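PDB 3VIU: phosphoribosylformylglycinamidine synthase 2 from Thermus thermophilus, which belongs to the AIR synthase-related (PurM-like) family, holds adenosine-5'-diphosphate and magnesium, and contains two pairs of N- and C-terminal family domains in one chain. Local coordinates for residues E85-P90 with A99-G104; L172-C177 with G486-S491; R397-P402 with L626-A631; M633-G638 with E710-W715; F343-L346 with V351-E354. All blocks are in the same frame, centred on the assembly; numbering follows the deposited sequence.

Interaction 1: residues E85-P90 with A99-G104. With ADP (adenosine-5'-diphosphate), chain B; PO4 (phosphate ion), chain C.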
# COMPACT_ATOMS: atom_id res chain seq x y z
N GLU A 85 -3.88 3.01 2.37
CA GLU A 85 -4.44 3.46 3.65
C GLU A 85 -4.24 2.33 4.65
O GLU A 85 -3.81 1.25 4.29
CB GLU A 85 -5.95 3.69 3.53
CG GLU A 85 -6.46 5.12 3.38
CD GLU A 85 -8.00 5.17 3.40
OE1 GLU A 85 -8.59 6.28 3.29
OE2 GLU A 85 -8.63 4.10 3.54
N SER A 86 -4.59 2.60 5.90
CA SER A 86 -4.49 1.58 6.95
C SER A 86 -5.79 1.56 7.78
O SER A 86 -6.50 2.57 7.87
CB SER A 86 -3.30 1.87 7.86
OG SER A 86 -3.60 2.89 8.80
N HIS A 87 -6.10 0.40 8.36
CA HIS A 87 -7.28 0.23 9.21
C HIS A 87 -6.85 -0.76 10.28
O HIS A 87 -7.52 -1.78 10.52
CB HIS A 87 -8.48 -0.31 8.42
CG HIS A 87 -9.62 0.66 8.30
ND1 HIS A 87 -9.54 1.81 7.53
CD2 HIS A 87 -10.84 0.68 8.87
CE1 HIS A 87 -10.67 2.49 7.64
NE2 HIS A 87 -11.47 1.82 8.45
N ASN A 88 -5.73 -0.45 10.92
CA ASN A 88 -5.15 -1.31 11.94
C ASN A 88 -6.00 -1.54 13.17
O ASN A 88 -6.54 -2.63 13.35
CB ASN A 88 -3.79 -0.77 12.35
CG ASN A 88 -2.87 -0.53 11.15
OD1 ASN A 88 -2.87 -1.30 10.18
ND2 ASN A 88 -2.07 0.53 11.22
N HIS A 89 -6.12 -0.53 14.02
CA HIS A 89 -6.89 -0.65 15.26
C HIS A 89 -8.28 -1.25 15.07
O HIS A 89 -8.69 -2.14 15.81
CB HIS A 89 -6.97 0.71 15.97
CG HIS A 89 -5.65 1.19 16.50
ND1 HIS A 89 -5.04 0.63 17.60
CD2 HIS A 89 -4.81 2.15 16.05
CE1 HIS A 89 -3.88 1.22 17.81
NE2 HIS A 89 -3.71 2.15 16.88
N PRO A 90 -9.02 -0.79 14.06
CA PRO A 90 -10.35 -1.37 13.86
C PRO A 90 -10.33 -2.84 13.43
O PRO A 90 -11.21 -3.61 13.81
CB PRO A 90 -10.97 -0.45 12.80
CG PRO A 90 -9.77 0.04 12.04
CD PRO A 90 -8.78 0.33 13.13
N ALA A 99 -11.29 -4.87 7.92
CA ALA A 99 -10.72 -5.05 6.59
C ALA A 99 -11.66 -4.60 5.47
O ALA A 99 -11.25 -3.89 4.55
CB ALA A 99 -10.34 -6.51 6.39
N ALA A 100 -12.92 -5.02 5.56
CA ALA A 100 -13.90 -4.66 4.55
C ALA A 100 -14.06 -3.14 4.46
O ALA A 100 -14.17 -2.58 3.38
CB ALA A 100 -15.24 -5.31 4.87
N THR A 101 -14.06 -2.50 5.62
CA THR A 101 -14.21 -1.07 5.70
C THR A 101 -12.95 -0.38 5.20
O THR A 101 -13.00 0.73 4.66
CB THR A 101 -14.51 -0.65 7.13
OG1 THR A 101 -15.88 -0.96 7.40
CG2 THR A 101 -14.28 0.83 7.34
N GLY A 102 -11.82 -1.05 5.36
CA GLY A 102 -10.58 -0.48 4.87
C GLY A 102 -10.67 -0.45 3.36
O GLY A 102 -10.24 0.51 2.72
N VAL A 103 -11.25 -1.50 2.78
CA VAL A 103 -11.39 -1.57 1.33
C VAL A 103 -12.39 -0.54 0.79
O VAL A 103 -12.13 0.12 -0.22
CB VAL A 103 -11.81 -2.99 0.89
CG1 VAL A 103 -12.19 -3.01 -0.57
CG2 VAL A 103 -10.66 -3.94 1.13
N GLY A 104 -13.52 -0.38 1.47
CA GLY A 104 -14.50 0.60 1.04
C GLY A 104 -13.92 2.00 1.00
O GLY A 104 -14.06 2.72 0.02
PB ADP B . -8.08 10.12 3.91
O1B ADP B . -8.41 10.39 5.33
O2B ADP B . -7.72 8.56 3.72
O3B ADP B . -9.41 10.53 2.96
PA ADP B . -5.82 11.44 4.68
O1A ADP B . -6.30 12.71 5.29
O2A ADP B . -5.82 10.28 5.82
O3A ADP B . -6.80 11.03 3.43
O5' ADP B . -4.29 11.57 4.12
C5' ADP B . -3.86 12.94 4.23
C4' ADP B . -3.12 13.46 2.96
O4' ADP B . -1.67 13.43 3.15
C3' ADP B . -3.39 12.62 1.68
O3' ADP B . -3.37 13.47 0.53
C2' ADP B . -2.25 11.60 1.69
O2' ADP B . -1.97 11.09 0.38
C1' ADP B . -1.09 12.39 2.29
N9 ADP B . -0.19 11.52 3.07
C8 ADP B . -0.42 11.02 4.32
N7 ADP B . 0.58 10.29 4.72
C5 ADP B . 1.52 10.27 3.75
C6 ADP B . 2.80 9.66 3.61
N6 ADP B . 3.32 8.88 4.62
N1 ADP B . 3.49 9.87 2.47
C2 ADP B . 3.00 10.62 1.47
N3 ADP B . 1.80 11.21 1.57
C4 ADP B . 1.04 11.06 2.67
P PO4 C . -5.27 3.14 12.04
O1 PO4 C . -4.90 2.25 10.92
O2 PO4 C . -5.60 2.32 13.23
O3 PO4 C . -4.14 4.03 12.37
O4 PO4 C . -6.46 3.95 11.66
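His87 lays one face of its imidazole over the helix carrying Thr101 and Gly102. The Gly102 CA sits 3.8 Å from the centroid of the His87 ring and only 20° off its normal, a CH-pi contact made close by the lack of a side chain on the glycine. Thr101 crosses the histidine at about a right angle, bringing its CG2 within 3.2 Å of His87 NE2; with OG1 beside the backbone N (chi1 -76°), the methyl is the branch turned to the ring. His87 ND1 makes only a weak, bent bond to Ser86 O.

His87 is the N-cap residue of helix 88-93, whose start, with Ser86 before it, holds a phosphate ion, probably from the crystallisation liquor. Ser86 OG and Asn88 N both donate to its O1, at 2.6 Å and 2.8 Å from it, while His89 N lies 3.0 Å from O2 and bonds there. On the strand side, the extended Glu85 chain places OE1 2.5 Å from O2B of ADP.

Strand 78-86 is paired with strand 172-182 through backbone bonds of Glu85 with Ala175 and of His87 with Val173. Across helix 95-112, Ala99 and Val103 point away from His87 and pack on helix 132-152.

Interaction 2: residues L172-C177 with G486-S491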
# COMPACT_ATOMS: atom_id res chain seq x y z
N LEU A 172 -1.52 -5.43 11.40
CA LEU A 172 -1.63 -4.35 10.43
C LEU A 172 -2.45 -4.77 9.23
O LEU A 172 -2.33 -5.89 8.74
CB LEU A 172 -0.24 -3.92 9.95
CG LEU A 172 0.75 -3.32 10.94
CD1 LEU A 172 1.98 -2.87 10.18
CD2 LEU A 172 0.14 -2.14 11.69
N VAL A 173 -3.30 -3.86 8.78
CA VAL A 173 -4.12 -4.11 7.61
C VAL A 173 -4.15 -2.83 6.79
O VAL A 173 -4.81 -1.86 7.15
CB VAL A 173 -5.56 -4.50 7.99
CG1 VAL A 173 -6.35 -4.81 6.73
CG2 VAL A 173 -5.54 -5.70 8.94
N ASN A 174 -3.40 -2.84 5.69
CA ASN A 174 -3.34 -1.69 4.80
C ASN A 174 -3.89 -2.11 3.44
O ASN A 174 -3.61 -3.22 2.96
CB ASN A 174 -1.90 -1.20 4.64
CG ASN A 174 -1.40 -0.42 5.85
OD1 ASN A 174 -1.68 -0.78 7.00
ND2 ASN A 174 -0.65 0.65 5.60
N ALA A 175 -4.67 -1.24 2.81
CA ALA A 175 -5.22 -1.57 1.50
C ALA A 175 -4.81 -0.52 0.48
O ALA A 175 -4.94 0.68 0.71
CB ALA A 175 -6.73 -1.67 1.58
N MSE A 176 -4.31 -0.99 -0.65
CA MSE A 176 -3.89 -0.10 -1.71
C MSE A 176 -4.89 -0.23 -2.85
O MSE A 176 -5.42 -1.32 -3.10
CB MSE A 176 -2.50 -0.49 -2.19
CG MSE A 176 -1.93 0.38 -3.28
SE MSE A 176 -0.20 -0.30 -3.84
CE MSE A 176 0.08 0.76 -5.43
N CYS A 177 -5.18 0.87 -3.54
CA CYS A 177 -6.11 0.83 -4.65
C CYS A 177 -5.60 1.54 -5.90
O CYS A 177 -4.99 2.60 -5.83
CB CYS A 177 -7.46 1.41 -4.23
SG CYS A 177 -8.73 1.26 -5.51
N GLY A 486 2.61 3.54 2.99
CA GLY A 486 1.74 3.41 4.14
C GLY A 486 2.63 3.19 5.33
O GLY A 486 3.13 2.08 5.53
N LEU A 487 2.87 4.23 6.12
CA LEU A 487 3.71 4.09 7.30
C LEU A 487 2.91 3.58 8.49
O LEU A 487 1.79 4.04 8.74
CB LEU A 487 4.35 5.44 7.65
CG LEU A 487 5.13 6.16 6.54
CD1 LEU A 487 5.79 7.40 7.11
CD2 LEU A 487 6.17 5.23 5.92
N ASN A 488 3.48 2.62 9.21
CA ASN A 488 2.86 2.04 10.40
C ASN A 488 3.96 1.89 11.43
O ASN A 488 4.94 1.19 11.21
CB ASN A 488 2.28 0.66 10.08
CG ASN A 488 1.31 0.70 8.92
OD1 ASN A 488 0.12 0.93 9.09
ND2 ASN A 488 1.83 0.49 7.72
N LEU A 489 3.82 2.57 12.56
CA LEU A 489 4.81 2.53 13.62
C LEU A 489 4.19 2.61 15.01
O LEU A 489 2.96 2.72 15.15
CB LEU A 489 5.81 3.68 13.46
CG LEU A 489 6.72 3.60 12.23
CD1 LEU A 489 6.25 4.62 11.20
CD2 LEU A 489 8.17 3.86 12.63
N GLY A 490 5.04 2.55 16.02
CA GLY A 490 4.58 2.63 17.38
C GLY A 490 4.39 4.09 17.71
O GLY A 490 4.38 4.95 16.82
N SER A 491 4.25 4.39 18.99
CA SER A 491 4.07 5.75 19.44
C SER A 491 5.30 6.60 19.14
O SER A 491 6.44 6.14 19.29
CB SER A 491 3.80 5.77 20.94
OG SER A 491 3.81 7.09 21.43
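Leu172 opens the contact by straddling the side-chain stem of Asn488 with both of its methyl groups. Its CD1 comes to 3.5 Å from Asn488 CB, and its CD2 lies 3.9 Å from that same CB, as the two side chains slide past each other in opposite directions. Val173 points the other way; its backbone belongs to the sheet, and its N donates to Asn88 OD1.

At Asn174 the chain faces the partner strand again. Its amide approaches that of Asn488 from the opposite direction, with the two planes turned 65° apart and Asn174 CG 3.8 Å from Asn488 OD1. Asn174 also faces Gly486, which has no side chain to meet it. Asn488 has its CG anti to the carbonyl carbon (chi1 -55°), which sends the amide into the gap between the strands. There Asn88 ND2 bonds to Asn488 OD1, and Thr538 O takes a weak bond from Asn488 ND2, so both ends of this buried amide have partners.

The short strand axes approach to 9.1 Å and run nearly antiparallel at 172°, a separation that suits two sheets meeting through side chains. Each strand lies in a different one of the chain's two PurM-like N-terminal domains. Leu487, pointing away from the contact, touches ADP. The pairing is consistent with the barrel-like interface of PurM-family dimers, made here within one chain.

Interaction 3: residues R397-P402 with L626-A631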
# COMPACT_ATOMS: atom_id res chain seq x y z
N ARG A 397 12.30 -26.75 3.83
CA ARG A 397 11.80 -26.12 5.05
C ARG A 397 11.43 -24.65 4.83
O ARG A 397 10.49 -24.14 5.45
CB ARG A 397 12.82 -26.26 6.19
CG ARG A 397 12.94 -27.69 6.71
CD ARG A 397 14.17 -27.88 7.59
NE ARG A 397 14.12 -27.14 8.85
CZ ARG A 397 15.17 -26.98 9.66
NH1 ARG A 397 16.35 -27.50 9.35
NH2 ARG A 397 15.04 -26.30 10.80
N LEU A 398 12.18 -23.97 3.96
CA LEU A 398 11.91 -22.57 3.65
C LEU A 398 10.63 -22.42 2.83
O LEU A 398 9.82 -21.52 3.07
CB LEU A 398 13.08 -21.94 2.88
CG LEU A 398 14.28 -21.53 3.72
CD1 LEU A 398 15.41 -21.08 2.80
CD2 LEU A 398 13.89 -20.40 4.68
N LEU A 399 10.45 -23.32 1.87
CA LEU A 399 9.28 -23.29 1.02
C LEU A 399 8.04 -23.52 1.88
O LEU A 399 6.99 -22.95 1.62
CB LEU A 399 9.37 -24.36 -0.08
CG LEU A 399 10.30 -24.07 -1.26
CD1 LEU A 399 10.52 -25.33 -2.06
CD2 LEU A 399 9.71 -22.99 -2.15
N ALA A 400 8.19 -24.34 2.92
CA ALA A 400 7.08 -24.65 3.82
C ALA A 400 6.82 -23.58 4.88
O ALA A 400 5.87 -23.68 5.65
CB ALA A 400 7.33 -25.99 4.49
N SER A 401 7.66 -22.55 4.92
CA SER A 401 7.49 -21.47 5.88
C SER A 401 6.31 -20.61 5.48
O SER A 401 6.20 -20.19 4.33
CB SER A 401 8.74 -20.58 5.92
OG SER A 401 8.43 -19.32 6.51
N PRO A 402 5.40 -20.35 6.43
CA PRO A 402 4.21 -19.53 6.16
C PRO A 402 4.52 -18.15 5.54
O PRO A 402 3.65 -17.53 4.94
CB PRO A 402 3.57 -19.41 7.54
CG PRO A 402 3.87 -20.76 8.13
CD PRO A 402 5.32 -20.96 7.77
N LEU A 626 18.99 -17.34 -3.48
CA LEU A 626 19.04 -17.85 -4.83
C LEU A 626 18.23 -19.12 -5.10
O LEU A 626 17.51 -19.19 -6.09
CB LEU A 626 20.50 -18.09 -5.24
CG LEU A 626 20.69 -18.76 -6.61
CD1 LEU A 626 20.07 -17.91 -7.70
CD2 LEU A 626 22.17 -18.97 -6.87
N LEU A 627 18.36 -20.12 -4.24
CA LEU A 627 17.64 -21.37 -4.44
C LEU A 627 16.12 -21.22 -4.35
O LEU A 627 15.39 -21.79 -5.16
CB LEU A 627 18.14 -22.44 -3.46
CG LEU A 627 19.06 -23.52 -4.05
CD1 LEU A 627 20.07 -22.92 -5.00
CD2 LEU A 627 19.76 -24.25 -2.92
N LEU A 628 15.64 -20.46 -3.36
CA LEU A 628 14.21 -20.28 -3.25
C LEU A 628 13.68 -19.57 -4.50
O LEU A 628 12.67 -19.98 -5.07
CB LEU A 628 13.84 -19.49 -1.99
CG LEU A 628 12.33 -19.55 -1.78
CD1 LEU A 628 12.04 -20.30 -0.49
CD2 LEU A 628 11.73 -18.16 -1.76
N ALA A 629 14.37 -18.53 -4.94
CA ALA A 629 13.95 -17.80 -6.14
C ALA A 629 13.84 -18.79 -7.29
O ALA A 629 12.85 -18.81 -8.03
CB ALA A 629 14.96 -16.72 -6.49
N LEU A 630 14.86 -19.62 -7.42
CA LEU A 630 14.93 -20.64 -8.46
C LEU A 630 13.72 -21.57 -8.41
O LEU A 630 13.09 -21.84 -9.43
CB LEU A 630 16.22 -21.44 -8.29
CG LEU A 630 17.26 -21.53 -9.42
CD1 LEU A 630 17.29 -20.28 -10.28
CD2 LEU A 630 18.60 -21.76 -8.77
N ALA A 631 13.37 -22.05 -7.21
CA ALA A 631 12.23 -22.96 -7.08
C ALA A 631 10.90 -22.30 -7.46
O ALA A 631 10.04 -22.94 -8.06
CB ALA A 631 12.16 -23.51 -5.66
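Leu628 extends its side chain with CG anti to the backbone N (chi1 -170°), whereas Leu399 holds CG anti to its carbonyl carbon (chi1 -76°); together these turns let the two leucines slide past each other from opposite directions. The result is apolar helix-helix packing: the last turn of helix 391-399 lies against helix 625-634, which belongs to the second C-terminal AIR synthase-related domain.

Leu628 CD1 does most of the work. This one methyl touches two successive residues of the other helix, lying 3.9 Å from Leu398 CB and 3.9 Å from Leu399 CD2. Leu398 thus contributes the stem of its side chain, while Leu399 contributes a branch tip. All four touching residues are buried, and no hydrogen bond crosses between the segments. The helix is finishing here, with Ser401 N bonded to Leu398 O at 3.0 Å just past its end.

Around the pair, Leu398 also packs on Leu404 and Phe654, and Leu399 on Leu711 and Trp715 of helix 708-723, so three helices meet at this point. One turn further on, Ala631 completes the surface, its CB 4.3 Å from Leu399 CD2.

Interaction 4: residues M633-G638 with E710-W715; sequences MTFPYG and ELLSAW
Phe635 and Trp715 form the aromatic part of this contact, an offset stack. The centroid of the Phe635 ring lies 4.2 Å from that of the six-membered ring of Trp715, and the planes are inclined by 26°. Because of that tilt, one corner of the phenyl ring comes closest: Phe635 CE2 sits over a face of the indole, 3.2 Å from Trp715 CD2, an atom shared by its two rings. In the other direction, Trp715 CE3 lies over a face of the phenyl ring. The tryptophan reaches this position with CG anti to its backbone N (chi1 179°), and Phe635 meets it with CG anti to the carbonyl carbon (chi1 -59°).

Two leucines add aliphatic contacts to the phenyl ring. Leu711 CB stands at its edge, in its plane, 3.8 Å from Phe635 CE1. Leu712 slides past Phe635 in the opposite direction and brings CD1 to 3.6 Å from Phe635 CD1, at an oblique angle to the ring.

No hydrogen bond joins the two segments. Trp715 NE1 makes a weak bond to Leu404 O, while Trp715 N bonds to Leu711 O at 3.1 Å within the helix.

In the fold, Phe635, near the C-terminal end of helix 625-634, inserts its ring against helix 708-723, which comes directly after strand 702-707. Helix 391-399 packs on the same helix through Leu395 and Leu399, and a salt bridge from Glu710 to Arg396 also ties these two helices together, while Thr634 touches Phe557.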
# COMPACT_ATOMS: atom_id res chain seq x y z
N MSE A 633 10.35 -20.26 -9.71
CA MSE A 633 10.22 -20.13 -11.16
C MSE A 633 9.76 -21.41 -11.85
O MSE A 633 9.30 -21.37 -12.99
CB MSE A 633 11.53 -19.65 -11.76
CG MSE A 633 11.93 -18.26 -11.29
SE MSE A 633 13.70 -17.73 -11.89
CE MSE A 633 13.23 -16.84 -13.55
N THR A 634 9.86 -22.53 -11.16
CA THR A 634 9.45 -23.81 -11.72
C THR A 634 7.96 -24.12 -11.46
O THR A 634 7.37 -24.97 -12.12
CB THR A 634 10.27 -24.94 -11.11
OG1 THR A 634 9.82 -25.17 -9.77
CG2 THR A 634 11.75 -24.57 -11.07
N PHE A 635 7.36 -23.42 -10.50
CA PHE A 635 5.96 -23.65 -10.15
C PHE A 635 4.88 -23.29 -11.18
O PHE A 635 3.98 -24.10 -11.45
CB PHE A 635 5.61 -22.93 -8.84
CG PHE A 635 6.45 -23.34 -7.67
CD1 PHE A 635 6.98 -24.63 -7.58
CD2 PHE A 635 6.68 -22.45 -6.61
CE1 PHE A 635 7.71 -25.03 -6.46
CE2 PHE A 635 7.41 -22.84 -5.49
CZ PHE A 635 7.92 -24.13 -5.41
N PRO A 636 4.94 -22.09 -11.77
CA PRO A 636 3.93 -21.68 -12.75
C PRO A 636 3.63 -22.62 -13.92
O PRO A 636 2.46 -22.83 -14.25
CB PRO A 636 4.43 -20.31 -13.21
CG PRO A 636 5.09 -19.78 -11.98
CD PRO A 636 5.89 -20.98 -11.52
N TYR A 637 4.67 -23.18 -14.55
CA TYR A 637 4.47 -24.07 -15.69
C TYR A 637 5.03 -25.47 -15.52
O TYR A 637 4.94 -26.29 -16.43
CB TYR A 637 5.10 -23.45 -16.94
CG TYR A 637 4.47 -22.15 -17.34
CD1 TYR A 637 3.29 -22.12 -18.09
CD2 TYR A 637 5.04 -20.93 -16.96
CE1 TYR A 637 2.70 -20.92 -18.45
CE2 TYR A 637 4.46 -19.72 -17.31
CZ TYR A 637 3.28 -19.72 -18.06
OH TYR A 637 2.70 -18.53 -18.42
N GLY A 638 5.60 -25.76 -14.36
CA GLY A 638 6.14 -27.09 -14.13
C GLY A 638 7.38 -27.41 -14.95
O GLY A 638 7.64 -28.57 -15.27
N GLU A 710 8.12 -32.41 -5.02
CA GLU A 710 8.38 -32.15 -3.61
C GLU A 710 8.51 -30.68 -3.28
O GLU A 710 8.16 -30.26 -2.17
CB GLU A 710 9.63 -32.91 -3.13
CG GLU A 710 10.95 -32.52 -3.78
CD GLU A 710 12.10 -33.42 -3.35
OE1 GLU A 710 12.45 -33.42 -2.14
OE2 GLU A 710 12.65 -34.13 -4.21
N LEU A 711 9.02 -29.89 -4.22
CA LEU A 711 9.16 -28.45 -4.01
C LEU A 711 7.76 -27.86 -3.99
O LEU A 711 7.41 -27.06 -3.12
CB LEU A 711 9.97 -27.82 -5.15
CG LEU A 711 11.46 -28.17 -5.26
CD1 LEU A 711 12.06 -27.51 -6.49
CD2 LEU A 711 12.20 -27.72 -4.00
N LEU A 712 6.96 -28.29 -4.95
CA LEU A 712 5.59 -27.84 -5.09
C LEU A 712 4.70 -28.17 -3.88
O LEU A 712 4.03 -27.29 -3.35
CB LEU A 712 4.98 -28.44 -6.37
CG LEU A 712 3.65 -27.85 -6.84
CD1 LEU A 712 3.84 -26.37 -7.19
CD2 LEU A 712 3.16 -28.63 -8.05
N SER A 713 4.70 -29.42 -3.43
CA SER A 713 3.84 -29.77 -2.30
C SER A 713 4.26 -29.06 -1.02
O SER A 713 3.42 -28.62 -0.24
CB SER A 713 3.81 -31.29 -2.07
OG SER A 713 5.09 -31.78 -1.74
N ALA A 714 5.57 -28.93 -0.83
CA ALA A 714 6.08 -28.26 0.36
C ALA A 714 5.65 -26.79 0.39
O ALA A 714 5.30 -26.25 1.43
CB ALA A 714 7.60 -28.37 0.41
N TRP A 715 5.67 -26.16 -0.78
CA TRP A 715 5.31 -24.75 -0.95
C TRP A 715 3.81 -24.47 -0.93
O TRP A 715 3.38 -23.42 -0.47
CB TRP A 715 5.89 -24.27 -2.28
CG TRP A 715 5.61 -22.83 -2.64
CD1 TRP A 715 6.17 -21.72 -2.08
CD2 TRP A 715 4.78 -22.37 -3.71
NE1 TRP A 715 5.75 -20.59 -2.75
CE2 TRP A 715 4.90 -20.96 -3.76
CE3 TRP A 715 3.95 -23.01 -4.64
CZ2 TRP A 715 4.22 -20.18 -4.70
CZ3 TRP A 715 3.27 -22.23 -5.58
CH2 TRP A 715 3.42 -20.83 -5.60

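Interaction 5: residues F343-L346 with V351-E354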
# COMPACT_ATOMS: atom_id res chain seq x y z
N PHE A 343 -16.28 27.22 8.99
CA PHE A 343 -17.11 26.03 8.88
C PHE A 343 -18.29 26.37 9.80
O PHE A 343 -18.18 26.28 11.02
CB PHE A 343 -16.39 24.78 9.40
CG PHE A 343 -17.20 23.52 9.26
CD1 PHE A 343 -17.19 22.56 10.27
CD2 PHE A 343 -17.98 23.29 8.13
CE1 PHE A 343 -17.95 21.40 10.16
CE2 PHE A 343 -18.75 22.14 8.00
CZ PHE A 343 -18.73 21.19 9.02
N ARG A 344 -19.40 26.79 9.20
CA ARG A 344 -20.59 27.16 9.96
C ARG A 344 -21.60 26.02 9.90
O ARG A 344 -22.01 25.60 8.83
CB ARG A 344 -21.20 28.43 9.38
CG ARG A 344 -22.39 28.97 10.16
CD ARG A 344 -22.99 30.17 9.45
NE ARG A 344 -22.03 31.25 9.33
CZ ARG A 344 -21.97 32.09 8.30
NH1 ARG A 344 -21.06 33.04 8.27
NH2 ARG A 344 -22.82 31.97 7.29
N VAL A 345 -21.99 25.55 11.07
CA VAL A 345 -22.94 24.45 11.14
C VAL A 345 -24.31 24.89 11.67
O VAL A 345 -24.43 25.42 12.78
CB VAL A 345 -22.39 23.31 12.02
CG1 VAL A 345 -23.32 22.12 11.97
CG2 VAL A 345 -21.00 22.92 11.52
N LEU A 346 -25.34 24.68 10.85
CA LEU A 346 -26.70 25.02 11.21
C LEU A 346 -27.51 23.78 11.54
O LEU A 346 -27.37 22.74 10.89
CB LEU A 346 -27.40 25.77 10.07
CG LEU A 346 -26.84 27.14 9.67
CD1 LEU A 346 -27.71 27.75 8.58
CD2 LEU A 346 -26.81 28.06 10.89
N VAL A 351 -27.26 28.33 14.92
CA VAL A 351 -25.87 28.15 14.57
C VAL A 351 -25.26 27.39 15.76
O VAL A 351 -25.08 27.94 16.84
CB VAL A 351 -25.16 29.52 14.37
CG1 VAL A 351 -25.35 30.40 15.60
CG2 VAL A 351 -23.69 29.31 14.10
N VAL A 352 -24.98 26.11 15.55
CA VAL A 352 -24.42 25.26 16.61
C VAL A 352 -22.90 25.17 16.60
O VAL A 352 -22.30 24.54 17.47
CB VAL A 352 -25.00 23.84 16.52
CG1 VAL A 352 -26.49 23.86 16.80
CG2 VAL A 352 -24.72 23.25 15.15
N ALA A 353 -22.28 25.79 15.60
CA ALA A 353 -20.83 25.79 15.50
C ALA A 353 -20.37 26.66 14.35
O ALA A 353 -21.00 26.71 13.28
CB ALA A 353 -20.32 24.36 15.30
N GLU A 354 -19.26 27.36 14.57
CA GLU A 354 -18.71 28.24 13.56
C GLU A 354 -17.25 28.46 13.90
O GLU A 354 -16.89 29.42 14.59
CB GLU A 354 -19.46 29.57 13.55
CG GLU A 354 -18.82 30.63 12.68
CD GLU A 354 -19.73 31.81 12.43
OE1 GLU A 354 -20.64 31.69 11.58
OE2 GLU A 354 -19.53 32.85 13.09
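Arg344 meets Glu354 at the edge of its guanidinium group, where OE1 lies only 9° out of the guanidinium plane. The bond from Arg344 NE to Glu354 OE1 is 2.7 Å long and fairly straight (162°), and the nitrogen approaches nearly along the C-O axis of the carboxylate, whose plane is turned 59° from that of the guanidinium. This salt bridge forms between side chains lying side by side and pointing the same way; a bend at chi3 of the arginine brings NE round to the acid. Arg344 NH2 has a second acidic partner in Glu281 of the adjoining strand. The other flat group, the Phe343 ring, carries Val345 CG2 over one face.

The backbones are joined by two bonds at Val345. Its N donates to Ala353 O at 2.7 Å, and its O accepts from Val352 N at 2.9 Å. On the face away from the salt bridge, Val345 CB lies 4.0 Å from Ala353 CB. Val352 brings its CG2 to 3.7 Å from Val345 CG1. Arg344 and Glu354 form a non-hydrogen-bonded pair, as do Leu346 and Val351, and these four side chains share the other face; Leu346 CD2 there reaches 3.8 Å from Val351 CA.

Strand 350-356 is an outermost strand, within the chain, of the mixed sheet, and Asn27 and Glu30 bond to its backbone at Val352 and Glu354. With Val352 and Ala353 both set opposite Val345, this is a classic beta bulge within a beta hairpin.

In the fold
Interactions 1 and 2 lie side by side on neighbouring strands 78-86 and 172-182, with centres 9 Å apart, and both border the ADP pocket, through Glu85 in the first and Leu487 in the second. They join where His87 N lies 2.9 Å from Val173 O, a probable hydrogen bond. Interactions 3 and 4 make a second cluster, centres 10 Å apart, sharing helix 625-634 and meeting where Leu399 CD1 comes to 3.5 Å from Leu711 CD2; the side chain of Leu628 is about 9 Å from the magnesium ion. About 31 Å separates the centres of interactions 1 and 3. Interaction 5 is remote, its centre 60 Å from that of interaction 3, on the opposite side of the chain's centre.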